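Local coordinates for putative acyl-[acyl-carrier-protein] desaturase DesA2 (Mycobacterium tuberculosis, PDB 1ZA0) that is a putative iron-dependent acyl-[acyl-carrier-protein] desaturase that may introduce double bonds into fatty acyl chains during mycobacterial fatty acid biosynthesis, at residues A[202-205]-A[210-213]. Sequence-based numbering, arbitrary orientation.
Sequences HCLD and ETIA
The hydroxyl of T211 is where C203 and T211 come closest: OG1 of T211 stands 3.1 Å from the carbonyl O of C203 and 3.3 Å from C203 CB. Its hydrogen bond, however, is made with the carbonyl O of T207, four residues earlier, in the link just before helix 208-221, so the approach to C203 is best read as close polar packing rather than as a bond between the two helices. OG1 lies beside the backbone N of T211 (chi1 -54°), which leaves the methyl CG2 anti to that N and lets both branches face helix 176-206. The methyl goes to L204, with CG2 of T211 3.7 Å from L204 CG and 3.8 Å from the backbone N of L204. T211 therefore fits against the neighbouring turn with hydroxyl on C203 and methyl on L204.

L204 extends the apolar side of the joint. Its CD2 reaches I212 CG1 at 3.6 Å, the two side chains meeting at roughly a right angle, and the same CD2 also lies 3.9 Å from T211 CB. All four touching residues are buried. The CA atoms come nearest at L204 and T211, 5.5 Å apart.

This is a short connection between consecutive helices, away from the metal site, where helix 176-206 ends and the chain bends sharply into helix 208-221. V149 of helix 148-172 packs on both C203 and T211, with L152 also against C203, while W261 and L263 from the C-terminal loops cover L204.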
loop_
_atom_site.group_PDB
_atom_site.type_symbol
_atom_site.label_atom_id
_atom_site.label_comp_id
_atom_site.label_asym_id
_atom_site.label_seq_id
_atom_site.Cartn_x
_atom_site.Cartn_y
_atom_site.Cartn_z
ATOM N N HIS A 202 6.875 -14.013 14.977
ATOM C CA HIS A 202 6.370 -14.917 16.001
ATOM C C HIS A 202 5.863 -16.237 15.406
ATOM O O HIS A 202 6.085 -17.280 16.005
ATOM C CB HIS A 202 5.368 -14.245 16.928
ATOM C CG HIS A 202 5.023 -15.064 18.150
ATOM N ND1 HIS A 202 5.930 -15.346 19.152
ATOM C CD2 HIS A 202 3.869 -15.694 18.513
ATOM C CE1 HIS A 202 5.357 -16.101 20.081
ATOM N NE2 HIS A 202 4.109 -16.338 19.715
ATOM N N CYS A 203 5.317 -16.218 14.178
ATOM C CA CYS A 203 4.908 -17.437 13.488
ATOM C C CYS A 203 6.106 -18.293 13.131
ATOM O O CYS A 203 6.052 -19.558 13.221
ATOM C CB CYS A 203 4.102 -17.182 12.211
ATOM S SG CYS A 203 2.534 -16.409 12.438
ATOM N N LEU A 204 7.187 -17.666 12.654
ATOM C CA LEU A 204 8.412 -18.379 12.414
ATOM C C LEU A 204 8.961 -19.062 13.674
ATOM O O LEU A 204 9.582 -20.095 13.541
ATOM C CB LEU A 204 9.539 -17.522 11.810
ATOM C CG LEU A 204 9.540 -17.295 10.312
ATOM C CD1 LEU A 204 10.429 -16.058 10.003
ATOM C CD2 LEU A 204 9.959 -18.542 9.537
ATOM N N ASP A 205 8.780 -18.454 14.832
ATOM C CA ASP A 205 9.184 -19.037 16.134
ATOM C C ASP A 205 8.257 -20.195 16.652
ATOM O O ASP A 205 8.734 -21.219 17.119
ATOM C CB ASP A 205 9.226 -17.916 17.167
ATOM C CG ASP A 205 10.218 -16.827 16.815
ATOM O OD1 ASP A 205 11.074 -17.060 15.962
ATOM O OD2 ASP A 205 10.251 -15.713 17.326
ATOM N N GLU A 210 5.734 -24.332 8.490
ATOM C CA GLU A 210 4.507 -23.767 7.944
ATOM C C GLU A 210 4.790 -22.350 7.400
ATOM O O GLU A 210 4.490 -22.056 6.238
ATOM C CB GLU A 210 3.443 -23.700 9.058
ATOM C CG GLU A 210 2.009 -23.688 8.564
ATOM C CD GLU A 210 1.027 -23.319 9.647
ATOM O OE1 GLU A 210 -0.065 -22.800 9.300
ATOM O OE2 GLU A 210 1.351 -23.511 10.861
ATOM N N THR A 211 5.397 -21.515 8.256
ATOM C CA THR A 211 5.703 -20.121 7.932
ATOM C C THR A 211 6.679 -20.027 6.762
ATOM O O THR A 211 6.436 -19.324 5.800
ATOM C CB THR A 211 6.149 -19.389 9.201
ATOM O OG1 THR A 211 5.139 -19.560 10.220
ATOM C CG2 THR A 211 6.177 -17.857 8.986
ATOM N N ILE A 212 7.720 -20.844 6.777
ATOM C CA ILE A 212 8.663 -20.909 5.685
ATOM C C ILE A 212 7.994 -21.299 4.365
ATOM O O ILE A 212 8.278 -20.674 3.321
ATOM C CB ILE A 212 9.909 -21.812 6.032
ATOM C CG1 ILE A 212 10.736 -21.141 7.149
ATOM C CG2 ILE A 212 10.799 -22.042 4.818
ATOM C CD1 ILE A 212 11.916 -21.954 7.699
ATOM N N ALA A 213 7.128 -22.304 4.408
ATOM C CA ALA A 213 6.412 -22.732 3.220
ATOM C C ALA A 213 5.514 -21.627 2.691
ATOM O O ALA A 213 5.416 -21.471 1.515
ATOM C CB ALA A 213 5.553 -23.989 3.520
#